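Local coordinates for triphenylmethane reductase (Citrobacter sp., PDB 2JL1), which binds NADP(H) and probably uses it to reduce triphenylmethane dyes, a reaction of interest for bioremediation, at residues F1-T6 with Q18-K23. Numbering follows the deposited sequence.
Sequences FSIAVT and QHLLKK
Leu20, late in helix 11-20, reaches across to strand 3-5 and sets a single methyl, CD1, against two branched side chains. Its CD1 lies 3.8 Å from CG2 of Ile3 and 3.9 Å from CG2 of Val5, touching the gamma methyls of two residues that project from the same face of the strand. The approaches differ: Ile3 and Leu20 cross at a slant, whereas Val5 and Leu20 run past each other in opposite senses. The strand offers differently placed gamma methyls to the same CD1: in Ile3 the touching CG2 stands anti to the backbone N, with CG1 beside that nitrogen (chi1 -59°), while in Val5 CG1 is anti to N (chi1 -179°) and the touching CG2 lies beside N, anti to the carbonyl carbon. The contact is purely apolar and buried; with the CA atoms of Ile3 and Leu20 8.9 Å apart, side chains alone bridge strand and helix, and no hydrogen bond joins the two segments. This is the first beta-alpha-beta unit of the Rossmann-type fold of the NmrA-like family: strand 3-5, helix 11-20, then strand 29-33 alongside in the parallel sheet. Leu20 also packs on Ile29 of the next strand and on Ala183 of helix 175-186, while Ile3 touches Leu186 of that same helix. The bound NADP is about 9 Å from the side chain of Val5, and Leu12, one of its binding residues, belongs to the same helix as Leu20.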
ATOM      1  N   PHE A   1     -29.063  -6.325   7.083  1.00 39.56           N
ATOM      2  CA  PHE A   1     -27.910  -6.957   7.800  1.00 39.36           C
ATOM      3  C   PHE A   1     -26.921  -5.977   8.483  1.00 37.53           C
ATOM      4  O   PHE A   1     -27.081  -4.751   8.437  1.00 37.39           O
ATOM      5  CB  PHE A   1     -27.162  -7.949   6.888  1.00 40.58           C
ATOM      6  CG  PHE A   1     -26.737  -9.200   7.601  1.00 43.06           C
ATOM      7  CD1 PHE A   1     -27.569 -10.313   7.632  1.00 44.58           C
ATOM      8  CD2 PHE A   1     -25.517  -9.254   8.271  1.00 45.19           C
ATOM      9  CE1 PHE A   1     -27.191 -11.465   8.320  1.00 47.02           C
ATOM     10  CE2 PHE A   1     -25.134 -10.396   8.961  1.00 45.81           C
ATOM     11  CZ  PHE A   1     -25.962 -11.507   8.982  1.00 45.99           C
ATOM     12  N   SER A   2     -25.890  -6.552   9.101  1.00 35.02           N
ATOM     13  CA  SER A   2     -25.133  -5.901  10.151  1.00 32.67           C
ATOM     14  C   SER A   2     -24.071  -4.917   9.677  1.00 30.84           C
ATOM     15  O   SER A   2     -23.457  -5.082   8.614  1.00 29.85           O
ATOM     16  CB  SER A   2     -24.463  -6.957  11.020  1.00 32.61           C
ATOM     17  OG  SER A   2     -23.557  -7.700  10.228  1.00 34.55           O
ATOM     18  N   ILE A   3     -23.863  -3.908  10.514  1.00 28.84           N
ATOM     19  CA  ILE A   3     -22.838  -2.889  10.304  1.00 27.23           C
ATOM     20  C   ILE A   3     -21.910  -2.966  11.520  1.00 26.30           C
ATOM     21  O   ILE A   3     -22.365  -2.874  12.655  1.00 26.01           O
ATOM     22  CB  ILE A   3     -23.459  -1.487  10.172  1.00 26.63           C
ATOM     23  CG1 ILE A   3     -24.443  -1.443   8.993  1.00 26.94           C
ATOM     24  CG2 ILE A   3     -22.346  -0.415  10.044  1.00 26.78           C
ATOM     25  CD1 ILE A   3     -25.378  -0.229   8.988  1.00 27.91           C
ATOM     26  N   ALA A   4     -20.626  -3.197  11.271  1.00 25.35           N
ATOM     27  CA  ALA A   4     -19.632  -3.305  12.320  1.00 24.59           C
ATOM     28  C   ALA A   4     -18.690  -2.122  12.214  1.00 24.77           C
ATOM     29  O   ALA A   4     -18.374  -1.670  11.104  1.00 24.97           O
ATOM     30  CB  ALA A   4     -18.860  -4.587  12.189  1.00 24.68           C
ATOM     31  N   VAL A   5     -18.257  -1.626  13.365  1.00 23.89           N
ATOM     32  CA  VAL A   5     -17.403  -0.434  13.443  1.00 23.79           C
ATOM     33  C   VAL A   5     -16.224  -0.813  14.299  1.00 23.12           C
ATOM     34  O   VAL A   5     -16.395  -1.133  15.485  1.00 23.15           O
ATOM     35  CB  VAL A   5     -18.160   0.745  14.099  1.00 23.72           C
ATOM     36  CG1 VAL A   5     -17.296   2.022  14.186  1.00 23.58           C
ATOM     37  CG2 VAL A   5     -19.471   1.043  13.359  1.00 25.15           C
ATOM     38  N   THR A   6     -15.031  -0.801  13.715  1.00 23.16           N
ATOM     39  CA  THR A   6     -13.802  -0.972  14.505  1.00 23.70           C
ATOM     40  C   THR A   6     -13.452   0.359  15.180  1.00 24.29           C
ATOM     41  O   THR A   6     -14.038   1.370  14.844  1.00 23.73           O
ATOM     42  CB  THR A   6     -12.629  -1.530  13.662  1.00 24.30           C
ATOM     43  OG1 THR A   6     -12.036  -0.475  12.883  1.00 24.59           O
ATOM     44  CG2 THR A   6     -13.133  -2.646  12.740  1.00 24.60           C
ATOM     45  N   GLN A  18     -23.151   6.586  17.468  1.00 25.22           N
ATOM     46  CA  GLN A  18     -24.236   7.484  17.879  1.00 25.66           C
ATOM     47  C   GLN A  18     -25.067   7.981  16.704  1.00 25.50           C
ATOM     48  O   GLN A  18     -26.297   8.070  16.802  1.00 24.18           O
ATOM     49  CB  GLN A  18     -23.709   8.620  18.763  1.00 26.69           C
ATOM     50  CG  GLN A  18     -23.265   8.109  20.147  1.00 29.13           C
ATOM     51  CD  GLN A  18     -24.338   7.249  20.859  1.00 32.32           C
ATOM     52  OE1 GLN A  18     -25.489   7.664  20.990  1.00 34.60           O
ATOM     53  NE2 GLN A  18     -23.949   6.052  21.325  1.00 32.30           N
ATOM     54  N   HIS A  19     -24.408   8.264  15.574  1.00 24.90           N
ATOM     55  CA  HIS A  19     -25.120   8.580  14.331  1.00 25.27           C
ATOM     56  C   HIS A  19     -25.858   7.383  13.704  1.00 25.18           C
ATOM     57  O   HIS A  19     -26.969   7.546  13.189  1.00 25.33           O
ATOM     58  CB  HIS A  19     -24.162   9.212  13.316  1.00 24.94           C
ATOM     59  CG  HIS A  19     -23.753  10.609  13.674  1.00 26.17           C
ATOM     60  ND1 HIS A  19     -24.616  11.681  13.589  1.00 27.56           N
ATOM     61  CD2 HIS A  19     -22.579  11.105  14.133  1.00 27.42           C
ATOM     62  CE1 HIS A  19     -23.991  12.778  13.981  1.00 27.17           C
ATOM     63  NE2 HIS A  19     -22.751  12.456  14.305  1.00 28.92           N
ATOM     64  N   LEU A  20     -25.251   6.192  13.740  1.00 25.10           N
ATOM     65  CA  LEU A  20     -25.918   4.971  13.254  1.00 25.20           C
ATOM     66  C   LEU A  20     -27.176   4.655  14.061  1.00 25.71           C
ATOM     67  O   LEU A  20     -28.174   4.176  13.507  1.00 25.38           O
ATOM     68  CB  LEU A  20     -24.971   3.756  13.276  1.00 25.38           C
ATOM     69  CG  LEU A  20     -23.872   3.712  12.200  1.00 24.62           C
ATOM     70  CD1 LEU A  20     -22.899   2.547  12.408  1.00 23.63           C
ATOM     71  CD2 LEU A  20     -24.513   3.654  10.827  1.00 22.44           C
ATOM     72  N   LEU A  21     -27.125   4.932  15.362  1.00 26.16           N
ATOM     73  CA  LEU A  21     -28.268   4.690  16.265  1.00 27.39           C
ATOM     74  C   LEU A  21     -29.480   5.565  15.929  1.00 28.36           C
ATOM     75  O   LEU A  21     -30.596   5.254  16.327  1.00 28.21           O
ATOM     76  CB  LEU A  21     -27.854   4.833  17.743  1.00 26.69           C
ATOM     77  CG  LEU A  21     -27.016   3.693  18.358  1.00 26.23           C
ATOM     78  CD1 LEU A  21     -26.398   4.067  19.735  1.00 25.36           C
ATOM     79  CD2 LEU A  21     -27.816   2.406  18.479  1.00 27.42           C
ATOM     80  N   LYS A  22     -29.266   6.651  15.196  1.00 29.45           N
ATOM     81  CA  LYS A  22     -30.386   7.463  14.715  1.00 31.12           C
ATOM     82  C   LYS A  22     -30.895   6.974  13.358  1.00 31.53           C
ATOM     83  O   LYS A  22     -31.878   7.502  12.840  1.00 31.97           O
ATOM     84  CB  LYS A  22     -29.996   8.936  14.622  1.00 31.33           C
ATOM     85  CG  LYS A  22     -29.668   9.582  15.947  1.00 32.89           C
ATOM     86  CD  LYS A  22     -29.402  11.059  15.718  1.00 37.71           C
ATOM     87  CE  LYS A  22     -28.733  11.729  16.909  1.00 38.47           C
ATOM     88  NZ  LYS A  22     -27.681  12.663  16.389  1.00 39.30           N
ATOM     89  N   LYS A  23     -30.246   5.957  12.783  1.00 32.01           N
ATOM     90  CA  LYS A  23     -30.622   5.487  11.442  1.00 32.06           C
ATOM     91  C   LYS A  23     -31.073   4.026  11.367  1.00 32.34           C
ATOM     92  O   LYS A  23     -31.924   3.683  10.559  1.00 33.00           O
ATOM     93  CB  LYS A  23     -29.474   5.724  10.444  1.00 31.86           C
ATOM     94  CG  LYS A  23     -29.150   7.182  10.169  1.00 31.34           C
ATOM     95  CD  LYS A  23     -27.802   7.316   9.426  1.00 32.00           C
ATOM     96  CE  LYS A  23     -27.375   8.789   9.238  1.00 32.29           C
ATOM     97  NZ  LYS A  23     -28.243   9.528   8.265  1.00 32.57           N
TER